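Local coordinates for protein alternansucrase (Leuconostoc mesenteroides, PDB 6HVG) that is a large multidomain member of glycoside hydrolase family 70, combining a TIM-barrel domain with choline-binding-type repeats, at residues Y144-Y153 against Q172-K182; D420-W428 against F482-S493. One frame throughout, in Å; residues are numbered along the deposited sequence.

Contact 1 and contact 2 sit at separate places in the fold, with centres about 79 Å apart and nearest atoms about 60 Å apart. Both are peripheral, their centres lying about 42 Å and 49 Å from the centre of the chain. They follow in series, contact 1 closing before contact 2 opens. A β-hairpin takes part in each: at 144-153 it meets a later hairpin strand and the turn after it, whereas at 420-428 it rests on a helix of the family 70 part of the chain. Neither includes a ligand of the calcium ion, which E575, D581, N625 and D1159 hold; each is packing between secondary-structure elements.

Contact 1. Residues Y144-Y153 against Q172-K182; sequences YENHNGYFVY and QYFDDNGYQVK
F151 and V152 run past Y179 and Q180, and the backbones are joined there by a weak bond from Q180 N to F151 O (2.8 Å, 127° at the hydrogen). The axes of strands 150-153 and 172-174 stay 8.7 Å apart at 99°, so no sheet forms between them; a water accepts from Y153 N at 2.8 Å and stands 2.6 Å from G178 O. A type I' turn from H147 to Y150 closes the first hairpin, and strand 172-174, paired with 163-167, is followed by a type I turn from D175 to G178. This succession of two-stranded hairpins linked by turns, rich in aromatic residues, is the build of choline-binding-type repeats, a family to which 172-182 belongs. Y179 carries much of the side-chain packing: its ring lies offset against that of Y150, centroids 4.7 Å apart and planes at 9°. Y150 CB sits over the Y179 face, 3.8 Å from its centroid, a CH-pi contact. V152 CG2, placed beside its own backbone N, meets the Y179 ring edge in plane at CD1, 3.8 Å away. At the far end Y144 OH donates to Q172 OE1 (2.8 Å), arriving from above the amide plane, while Y153 CB packs on F174 CZ.

Contact 2. Residues D420-W428 against F482-S493; sequences DILKNGDTW and FVIQTAIEQQIS
The indole of W428 meets the ring of F482 at its edge: W428 CZ2 lies in the F482 plane, 3.9 Å from CE1. L422 CD1 covers one face of the indole, D420 C and I421 N lie in plane at its edge, and H392 brings its ring up from outside. Over one face of F482, toward the rim, stands T486 OG1. The amide of Q485 is turned 89° from the indole, with NE2 3.8 Å from W428 CH2; that NE2 also donates to N393 OD1. With CG anti to the backbone N, L422 reaches the helix, and its CD2 touches both T486 and F482 CZ, 4.1 Å from the latter. Beside it, E489 is bent at chi2 (-73°): CB and CG lie against L422 O, which accepts the turn bond from G425 N. Its OE2 comes to 3.5 Å from I421 CG2, and OE1 forms a salt bridge with R437; both oxygens have polar partners beyond the two segments. Near the tip of the hairpin, G425 comes down on T486, their CA atoms 4.6 Å apart, and N424 CB reaches S493 OG at 3.6 Å. S493 OG is itself bonded to E489 O (3.2 Å), an acceptor shared with S493 N. No hydrogen bond joins the two segments. The whole is a two-stranded β-hairpin with a type II turn, its strand 420-423 laid at 72° across helix 474-495 of the family 70 portion of the chain, whose other sides pack on helices 447-462 and 499-511.

Contact 1. Residues Y144-Y153 against Q172-K182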
loop_
_atom_site.group_PDB
_atom_site.type_symbol
_atom_site.label_atom_id
_atom_site.label_comp_id
_atom_site.label_asym_id
_atom_site.label_seq_id
_atom_site.Cartn_x
_atom_site.Cartn_y
_atom_site.Cartn_z
ATOM N N TYR A 144 -18.003 24.924 16.387
ATOM C CA TYR A 144 -18.429 24.654 17.764
ATOM C C TYR A 144 -17.640 25.572 18.683
ATOM O O TYR A 144 -16.442 25.727 18.499
ATOM C CB TYR A 144 -18.128 23.209 18.156
ATOM C CG TYR A 144 -19.115 22.192 17.665
ATOM C CD1 TYR A 144 -18.851 21.435 16.530
ATOM C CD2 TYR A 144 -20.303 21.959 18.350
ATOM C CE1 TYR A 144 -19.748 20.478 16.076
ATOM C CE2 TYR A 144 -21.213 21.010 17.900
ATOM C CZ TYR A 144 -20.929 20.270 16.759
ATOM O OH TYR A 144 -21.801 19.317 16.298
ATOM N N GLU A 145 -18.292 26.181 19.660
ATOM C CA GLU A 145 -17.577 26.951 20.673
ATOM C C GLU A 145 -17.906 26.405 22.048
ATOM O O GLU A 145 -19.015 25.920 22.266
ATOM C CB GLU A 145 -17.950 28.429 20.619
ATOM C CG GLU A 145 -17.100 29.249 19.672
ATOM C CD GLU A 145 -17.395 30.726 19.787
ATOM O OE1 GLU A 145 -18.147 31.124 20.710
ATOM O OE2 GLU A 145 -16.879 31.486 18.946
ATOM N N ASN A 146 -16.943 26.505 22.962
ATOM C CA ASN A 146 -17.126 26.100 24.344
ATOM C C ASN A 146 -17.192 27.313 25.265
ATOM O O ASN A 146 -16.244 28.088 25.335
ATOM C CB ASN A 146 -15.985 25.171 24.770
ATOM C CG ASN A 146 -15.986 24.890 26.267
ATOM O OD1 ASN A 146 -15.727 25.783 27.075
ATOM N ND2 ASN A 146 -16.269 23.643 26.644
ATOM N N HIS A 147 -18.302 27.472 25.975
ATOM C CA HIS A 147 -18.435 28.564 26.941
ATOM C C HIS A 147 -18.717 27.999 28.329
ATOM O O HIS A 147 -19.699 27.274 28.528
ATOM C CB HIS A 147 -19.548 29.572 26.556
ATOM C CG HIS A 147 -19.444 30.097 25.155
ATOM N ND1 HIS A 147 -20.548 30.356 24.369
ATOM C CD2 HIS A 147 -18.364 30.380 24.390
ATOM C CE1 HIS A 147 -20.150 30.780 23.183
ATOM N NE2 HIS A 147 -18.829 30.800 23.169
ATOM N N ASN A 148 -17.858 28.340 29.286
ATOM C CA ASN A 148 -18.049 27.975 30.694
ATOM C C ASN A 148 -18.225 26.479 30.916
ATOM O O ASN A 148 -19.039 26.063 31.735
ATOM C CB ASN A 148 -19.240 28.739 31.281
ATOM C CG ASN A 148 -19.193 30.213 30.945
ATOM O OD1 ASN A 148 -18.175 30.719 30.477
ATOM N ND2 ASN A 148 -20.293 30.910 31.179
ATOM N N GLY A 149 -17.457 25.678 30.187
ATOM C CA GLY A 149 -17.542 24.239 30.305
ATOM C C GLY A 149 -18.617 23.590 29.452
ATOM O O GLY A 149 -18.886 22.391 29.587
ATOM N N TYR A 150 -19.213 24.346 28.538
ATOM C CA TYR A 150 -20.281 23.799 27.707
ATOM C C TYR A 150 -20.062 24.070 26.233
ATOM O O TYR A 150 -19.562 25.130 25.861
ATOM C CB TYR A 150 -21.609 24.387 28.139
ATOM C CG TYR A 150 -22.032 23.947 29.506
ATOM C CD1 TYR A 150 -22.739 22.755 29.686
ATOM C CD2 TYR A 150 -21.739 24.718 30.622
ATOM C CE1 TYR A 150 -23.143 22.345 30.942
ATOM C CE2 TYR A 150 -22.152 24.323 31.889
ATOM C CZ TYR A 150 -22.847 23.132 32.038
ATOM O OH TYR A 150 -23.257 22.722 33.277
ATOM N N PHE A 151 -20.460 23.109 25.404
ATOM C CA PHE A 151 -20.408 23.286 23.962
ATOM C C PHE A 151 -21.642 23.981 23.408
ATOM O O PHE A 151 -22.778 23.602 23.690
ATOM C CB PHE A 151 -20.194 21.967 23.262
ATOM C CG PHE A 151 -18.790 21.464 23.371
ATOM C CD1 PHE A 151 -17.886 21.659 22.334
ATOM C CD2 PHE A 151 -18.355 20.816 24.526
ATOM C CE1 PHE A 151 -16.582 21.203 22.436
ATOM C CE2 PHE A 151 -17.049 20.354 24.633
ATOM C CZ PHE A 151 -16.164 20.547 23.587
ATOM N N VAL A 152 -21.380 25.034 22.647
ATOM C CA VAL A 152 -22.369 25.757 21.874
ATOM C C VAL A 152 -22.031 25.487 20.401
ATOM O O VAL A 152 -20.886 25.136 20.075
ATOM C CB VAL A 152 -22.294 27.265 22.205
ATOM C CG1 VAL A 152 -23.140 28.094 21.258
ATOM C CG2 VAL A 152 -22.746 27.511 23.639
ATOM N N TYR A 153 -23.027 25.611 19.524
ATOM C CA TYR A 153 -22.812 25.505 18.080
ATOM C C TYR A 153 -23.333 26.749 17.400
ATOM O O TYR A 153 -24.510 27.063 17.538
ATOM C CB TYR A 153 -23.525 24.287 17.485
ATOM C CG TYR A 153 -23.209 24.086 16.018
ATOM C CD1 TYR A 153 -22.036 23.437 15.623
ATOM C CD2 TYR A 153 -24.068 24.550 15.025
ATOM C CE1 TYR A 153 -21.737 23.240 14.285
ATOM C CE2 TYR A 153 -23.780 24.370 13.684
ATOM C CZ TYR A 153 -22.618 23.711 13.309
ATOM O OH TYR A 153 -22.352 23.530 11.960
ATOM N N GLN A 172 -28.089 15.942 17.879
ATOM C CA GLN A 172 -27.636 16.579 19.122
ATOM C C GLN A 172 -28.720 17.499 19.677
ATOM O O GLN A 172 -29.675 17.820 18.966
ATOM C CB GLN A 172 -26.361 17.390 18.869
ATOM C CG GLN A 172 -25.206 16.595 18.265
ATOM C CD GLN A 172 -23.901 17.386 18.189
ATOM O OE1 GLN A 172 -23.911 18.614 18.027
ATOM N NE2 GLN A 172 -22.768 16.679 18.302
ATOM N N TYR A 173 -28.593 17.923 20.935
ATOM C CA TYR A 173 -29.608 18.794 21.555
ATOM C C TYR A 173 -28.952 19.919 22.346
ATOM O O TYR A 173 -27.930 19.707 22.989
ATOM C CB TYR A 173 -30.575 17.990 22.455
ATOM C CG TYR A 173 -31.750 18.807 23.010
ATOM C CD1 TYR A 173 -31.607 19.553 24.165
ATOM C CD2 TYR A 173 -33.000 18.844 22.372
ATOM C CE1 TYR A 173 -32.648 20.309 24.678
ATOM C CE2 TYR A 173 -34.047 19.609 22.882
ATOM C CZ TYR A 173 -33.856 20.339 24.042
ATOM O OH TYR A 173 -34.834 21.123 24.608
ATOM N N PHE A 174 -29.547 21.114 22.266
ATOM C CA PHE A 174 -29.135 22.275 23.044
ATOM C C PHE A 174 -30.331 22.866 23.781
ATOM O O PHE A 174 -31.383 23.070 23.191
ATOM C CB PHE A 174 -28.519 23.334 22.126
ATOM C CG PHE A 174 -27.422 22.800 21.251
ATOM C CD1 PHE A 174 -27.727 22.058 20.116
ATOM C CD2 PHE A 174 -26.091 23.013 21.572
ATOM C CE1 PHE A 174 -26.722 21.530 19.319
ATOM C CE2 PHE A 174 -25.082 22.500 20.765
ATOM C CZ PHE A 174 -25.393 21.751 19.638
ATOM N N ASP A 175 -30.168 23.132 25.072
ATOM C CA ASP A 175 -31.237 23.718 25.905
ATOM C C ASP A 175 -31.482 25.163 25.476
ATOM O O ASP A 175 -30.924 25.593 24.465
ATOM C CB ASP A 175 -30.848 23.663 27.393
ATOM C CG ASP A 175 -30.974 22.273 28.001
ATOM O OD1 ASP A 175 -31.955 21.565 27.690
ATOM O OD2 ASP A 175 -30.107 21.908 28.831
ATOM N N ASP A 176 -32.307 25.906 26.226
ATOM C CA ASP A 176 -32.642 27.315 25.879
ATOM C C ASP A 176 -31.452 28.315 25.897
ATOM O O ASP A 176 -31.421 29.265 25.101
ATOM C CB ASP A 176 -33.783 27.852 26.759
ATOM C CG ASP A 176 -35.125 27.129 26.522
ATOM O OD1 ASP A 176 -36.000 27.200 27.410
ATOM O OD2 ASP A 176 -35.327 26.493 25.464
ATOM N N ASN A 177 -30.478 28.101 26.781
ATOM C CA ASN A 177 -29.243 28.923 26.788
ATOM C C ASN A 177 -28.260 28.616 25.641
ATOM O O ASN A 177 -27.312 29.373 25.442
ATOM C CB ASN A 177 -28.518 28.850 28.149
ATOM C CG ASN A 177 -28.328 27.420 28.658
ATOM O OD1 ASN A 177 -28.319 26.448 27.890
ATOM N ND2 ASN A 177 -28.177 27.288 29.966
ATOM N N GLY A 178 -28.482 27.519 24.904
ATOM C CA GLY A 178 -27.670 27.163 23.730
ATOM C C GLY A 178 -26.614 26.116 24.032
ATOM O O GLY A 178 -25.817 25.739 23.158
ATOM N N TYR A 179 -26.594 25.645 25.276
ATOM C CA TYR A 179 -25.616 24.644 25.699
ATOM C C TYR A 179 -26.015 23.267 25.210
ATOM O O TYR A 179 -27.202 22.962 25.059
ATOM C CB TYR A 179 -25.478 24.632 27.225
ATOM C CG TYR A 179 -24.908 25.901 27.825
ATOM C CD1 TYR A 179 -24.101 26.762 27.079
ATOM C CD2 TYR A 179 -25.138 26.222 29.158
ATOM C CE1 TYR A 179 -23.559 27.907 27.638
ATOM C CE2 TYR A 179 -24.606 27.371 29.725
ATOM C CZ TYR A 179 -23.815 28.206 28.955
ATOM O OH TYR A 179 -23.271 29.350 29.484
ATOM N N GLN A 180 -25.013 22.438 24.968
ATOM C CA GLN A 180 -25.246 21.092 24.490
ATOM C C GLN A 180 -25.361 20.133 25.659
ATOM O O GLN A 180 -24.577 20.186 26.606
ATOM C CB GLN A 180 -24.126 20.641 23.570
ATOM C CG GLN A 180 -24.295 19.232 23.041
ATOM C CD GLN A 180 -23.171 18.808 22.112
ATOM O OE1 GLN A 180 -22.370 19.634 21.670
ATOM N NE2 GLN A 180 -23.120 17.510 21.788
ATOM N N VAL A 181 -26.350 19.247 25.556
ATOM C CA VAL A 181 -26.692 18.290 26.598
ATOM C C VAL A 181 -26.024 16.960 26.338
ATOM O O VAL A 181 -26.081 16.456 25.243
ATOM C CB VAL A 181 -28.211 18.073 26.660
ATOM C CG1 VAL A 181 -28.575 17.097 27.757
ATOM C CG2 VAL A 181 -28.923 19.398 26.891
ATOM N N LYS A 182 -25.401 16.404 27.370
ATOM C CA LYS A 182 -24.722 15.126 27.292
ATOM C C LYS A 182 -25.068 14.261 28.494
ATOM O O LYS A 182 -25.146 14.732 29.631
ATOM C CB LYS A 182 -23.227 15.337 27.240
ATOM C CG LYS A 182 -22.760 15.853 25.912
ATOM C CD LYS A 182 -21.262 16.077 25.884
ATOM C CE LYS A 182 -20.838 16.906 24.675
ATOM N NZ LYS A 182 -19.364 17.088 24.669
HETATM O O HOH W 1 -25.651 25.981 20.540
#

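Contact 2. Residues D420-W428 against F482-S493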
loop_
_atom_site.group_PDB
_atom_site.type_symbol
_atom_site.label_atom_id
_atom_site.label_comp_id
_atom_site.label_asym_id
_atom_site.label_seq_id
_atom_site.Cartn_x
_atom_site.Cartn_y
_atom_site.Cartn_z
ATOM N N ASP A 420 -8.547 -39.263 -31.234
ATOM C CA ASP A 420 -9.907 -39.315 -31.801
ATOM C C ASP A 420 -10.867 -38.465 -30.956
ATOM O O ASP A 420 -10.567 -38.117 -29.804
ATOM C CB ASP A 420 -10.441 -40.763 -31.862
ATOM C CG ASP A 420 -9.611 -41.671 -32.755
ATOM O OD1 ASP A 420 -9.500 -41.422 -33.970
ATOM O OD2 ASP A 420 -9.075 -42.668 -32.234
ATOM N N ILE A 421 -12.020 -38.163 -31.546
ATOM C CA ILE A 421 -13.033 -37.319 -30.930
ATOM C C ILE A 421 -14.369 -38.054 -30.995
ATOM O O ILE A 421 -14.777 -38.524 -32.054
ATOM C CB ILE A 421 -13.179 -35.987 -31.694
ATOM C CG1 ILE A 421 -11.951 -35.084 -31.478
ATOM C CG2 ILE A 421 -14.478 -35.276 -31.293
ATOM C CD1 ILE A 421 -11.976 -34.291 -30.197
ATOM N N LEU A 422 -15.059 -38.126 -29.865
ATOM C CA LEU A 422 -16.387 -38.734 -29.786
ATOM C C LEU A 422 -17.433 -37.752 -30.300
ATOM O O LEU A 422 -18.211 -37.241 -29.516
ATOM C CB LEU A 422 -16.682 -39.118 -28.331
ATOM C CG LEU A 422 -17.991 -39.811 -27.992
ATOM C CD1 LEU A 422 -17.949 -41.259 -28.461
ATOM C CD2 LEU A 422 -18.339 -39.729 -26.502
ATOM N N LYS A 423 -17.455 -37.487 -31.612
ATOM C CA LYS A 423 -18.359 -36.464 -32.162
ATOM C C LYS A 423 -19.793 -36.783 -31.744
ATOM O O LYS A 423 -20.203 -37.944 -31.755
ATOM C CB LYS A 423 -18.222 -36.296 -33.695
ATOM C CG LYS A 423 -18.844 -37.405 -34.536
ATOM C CD LYS A 423 -19.299 -36.925 -35.928
ATOM C CE LYS A 423 -19.628 -38.100 -36.895
ATOM N NZ LYS A 423 -20.964 -38.019 -37.572
ATOM N N ASN A 424 -20.498 -35.753 -31.280
ATOM C CA ASN A 424 -21.911 -35.843 -30.924
ATOM C C ASN A 424 -22.215 -36.916 -29.875
ATOM O O ASN A 424 -23.390 -37.206 -29.597
ATOM C CB ASN A 424 -22.755 -36.090 -32.191
ATOM C CG ASN A 424 -24.231 -35.763 -32.007
ATOM O OD1 ASN A 424 -24.604 -34.941 -31.168
ATOM N ND2 ASN A 424 -25.076 -36.394 -32.813
ATOM N N GLY A 425 -21.165 -37.487 -29.286
ATOM C CA GLY A 425 -21.329 -38.562 -28.338
ATOM C C GLY A 425 -21.701 -39.887 -28.984
ATOM O O GLY A 425 -22.247 -40.736 -28.308
ATOM N N ASP A 426 -21.437 -40.072 -30.275
ATOM C CA ASP A 426 -21.876 -41.290 -30.971
ATOM C C ASP A 426 -20.722 -42.056 -31.554
ATOM O O ASP A 426 -20.524 -43.241 -31.247
ATOM C CB ASP A 426 -22.870 -40.972 -32.100
ATOM C CG ASP A 426 -24.240 -40.559 -31.586
ATOM O OD1 ASP A 426 -25.042 -39.962 -32.352
ATOM O OD2 ASP A 426 -24.511 -40.840 -30.403
ATOM N N THR A 427 -19.974 -41.378 -32.415
ATOM C CA THR A 427 -18.968 -42.050 -33.202
ATOM C C THR A 427 -17.619 -41.379 -33.046
ATOM O O THR A 427 -17.505 -40.155 -33.119
ATOM C CB THR A 427 -19.366 -42.150 -34.692
ATOM O OG1 THR A 427 -19.718 -40.863 -35.194
ATOM C CG2 THR A 427 -20.548 -43.099 -34.847
ATOM N N TRP A 428 -16.604 -42.206 -32.814
ATOM C CA TRP A 428 -15.230 -41.742 -32.699
ATOM C C TRP A 428 -14.706 -41.464 -34.084
ATOM O O TRP A 428 -14.803 -42.308 -34.968
ATOM C CB TRP A 428 -14.356 -42.790 -32.042
ATOM C CG TRP A 428 -14.595 -42.964 -30.575
ATOM C CD1 TRP A 428 -15.312 -43.951 -29.981
ATOM C CD2 TRP A 428 -14.080 -42.143 -29.510
ATOM N NE1 TRP A 428 -15.276 -43.804 -28.613
ATOM C CE2 TRP A 428 -14.532 -42.697 -28.303
ATOM C CE3 TRP A 428 -13.282 -40.997 -29.466
ATOM C CZ2 TRP A 428 -14.216 -42.148 -27.064
ATOM C CZ3 TRP A 428 -12.964 -40.447 -28.226
ATOM C CH2 TRP A 428 -13.434 -41.025 -27.043
ATOM N N PHE A 482 -16.486 -39.650 -18.187
ATOM C CA PHE A 482 -16.851 -40.027 -19.550
ATOM C C PHE A 482 -18.292 -39.670 -19.905
ATOM O O PHE A 482 -18.532 -39.212 -21.015
ATOM C CB PHE A 482 -16.584 -41.503 -19.808
ATOM C CG PHE A 482 -16.741 -41.891 -21.248
ATOM C CD1 PHE A 482 -15.818 -41.472 -22.207
ATOM C CD2 PHE A 482 -17.829 -42.666 -21.662
ATOM C CE1 PHE A 482 -15.970 -41.830 -23.546
ATOM C CE2 PHE A 482 -17.989 -43.021 -22.994
ATOM C CZ PHE A 482 -17.059 -42.601 -23.936
ATOM N N VAL A 483 -19.230 -39.815 -18.967
ATOM C CA VAL A 483 -20.599 -39.358 -19.235
ATOM C C VAL A 483 -20.618 -37.832 -19.407
ATOM O O VAL A 483 -21.392 -37.320 -20.201
ATOM C CB VAL A 483 -21.666 -39.823 -18.198
ATOM C CG1 VAL A 483 -21.601 -41.314 -18.014
ATOM C CG2 VAL A 483 -21.508 -39.142 -16.863
ATOM N N ILE A 484 -19.746 -37.113 -18.701
ATOM C CA ILE A 484 -19.564 -35.673 -18.923
ATOM C C ILE A 484 -18.916 -35.400 -20.276
ATOM O O ILE A 484 -19.303 -34.450 -20.959
ATOM C CB ILE A 484 -18.707 -35.006 -17.817
ATOM C CG1 ILE A 484 -19.412 -35.079 -16.453
ATOM C CG2 ILE A 484 -18.399 -33.551 -18.151
ATOM C CD1 ILE A 484 -20.619 -34.172 -16.314
ATOM N N GLN A 485 -17.949 -36.226 -20.676
ATOM C CA GLN A 485 -17.320 -36.052 -21.990
ATOM C C GLN A 485 -18.354 -36.188 -23.102
ATOM O O GLN A 485 -18.391 -35.377 -24.022
ATOM C CB GLN A 485 -16.168 -37.045 -22.218
ATOM C CG GLN A 485 -15.592 -36.986 -23.635
ATOM C CD GLN A 485 -14.315 -37.787 -23.813
ATOM O OE1 GLN A 485 -13.792 -38.358 -22.861
ATOM N NE2 GLN A 485 -13.811 -37.831 -25.046
ATOM N N THR A 486 -19.185 -37.221 -23.006
ATOM C CA THR A 486 -20.243 -37.455 -23.968
ATOM C C THR A 486 -21.131 -36.188 -24.026
ATOM O O THR A 486 -21.318 -35.585 -25.081
ATOM C CB THR A 486 -21.033 -38.743 -23.608
ATOM O OG1 THR A 486 -20.207 -39.886 -23.865
ATOM C CG2 THR A 486 -22.337 -38.858 -24.414
ATOM N N ALA A 487 -21.621 -35.756 -22.876
ATOM C CA ALA A 487 -22.474 -34.571 -22.807
ATOM C C ALA A 487 -21.809 -33.354 -23.407
ATOM O O ALA A 487 -22.478 -32.529 -24.017
ATOM C CB ALA A 487 -22.876 -34.296 -21.367
ATOM N N ILE A 488 -20.501 -33.228 -23.215
ATOM C CA ILE A 488 -19.764 -32.126 -23.792
ATOM C C ILE A 488 -19.832 -32.172 -25.315
ATOM O O ILE A 488 -20.072 -31.150 -25.963
ATOM C CB ILE A 488 -18.293 -32.099 -23.313
ATOM C CG1 ILE A 488 -18.229 -31.567 -21.878
ATOM C CG2 ILE A 488 -17.424 -31.193 -24.205
ATOM C CD1 ILE A 488 -16.909 -31.817 -21.182
ATOM N N GLU A 489 -19.629 -33.341 -25.897
ATOM C CA GLU A 489 -19.604 -33.447 -27.351
ATOM C C GLU A 489 -20.969 -33.164 -27.967
ATOM O O GLU A 489 -21.057 -32.714 -29.123
ATOM C CB GLU A 489 -19.086 -34.808 -27.781
ATOM C CG GLU A 489 -17.668 -35.122 -27.317
ATOM C CD GLU A 489 -16.574 -34.347 -28.054
ATOM O OE1 GLU A 489 -16.871 -33.350 -28.736
ATOM O OE2 GLU A 489 -15.402 -34.746 -27.915
ATOM N N GLN A 490 -22.021 -33.412 -27.188
ATOM C CA GLN A 490 -23.395 -33.110 -27.605
ATOM C C GLN A 490 -23.713 -31.611 -27.656
ATOM O O GLN A 490 -24.366 -31.146 -28.595
ATOM C CB GLN A 490 -24.394 -33.824 -26.688
ATOM C CG GLN A 490 -24.436 -35.340 -26.880
ATOM C CD GLN A 490 -25.212 -36.050 -25.787
ATOM O OE1 GLN A 490 -25.623 -35.434 -24.802
ATOM N NE2 GLN A 490 -25.389 -37.359 -25.942
ATOM N N GLN A 491 -23.263 -30.866 -26.645
ATOM C CA GLN A 491 -23.458 -29.422 -26.632
ATOM C C GLN A 491 -22.525 -28.726 -27.627
ATOM O O GLN A 491 -22.813 -27.597 -28.018
ATOM C CB GLN A 491 -23.295 -28.833 -25.234
ATOM C CG GLN A 491 -24.302 -29.293 -24.192
ATOM C CD GLN A 491 -25.653 -28.598 -24.251
ATOM O OE1 GLN A 491 -26.704 -29.250 -24.243
ATOM N NE2 GLN A 491 -25.633 -27.257 -24.253
ATOM N N ILE A 492 -21.422 -29.379 -28.017
ATOM C CA ILE A 492 -20.563 -28.868 -29.100
ATOM C C ILE A 492 -21.259 -28.971 -30.464
ATOM O O ILE A 492 -21.189 -28.048 -31.288
ATOM C CB ILE A 492 -19.175 -29.574 -29.131
ATOM C CG1 ILE A 492 -18.316 -29.086 -27.964
ATOM C CG2 ILE A 492 -18.423 -29.311 -30.438
ATOM C CD1 ILE A 492 -17.123 -29.958 -27.639
ATOM N N SER A 493 -21.918 -30.098 -30.699
ATOM C CA SER A 493 -22.713 -30.284 -31.917
ATOM C C SER A 493 -23.928 -29.356 -31.954
ATOM O O SER A 493 -24.207 -28.740 -32.976
ATOM C CB SER A 493 -23.147 -31.740 -32.025
ATOM O OG SER A 493 -22.009 -32.562 -32.172
#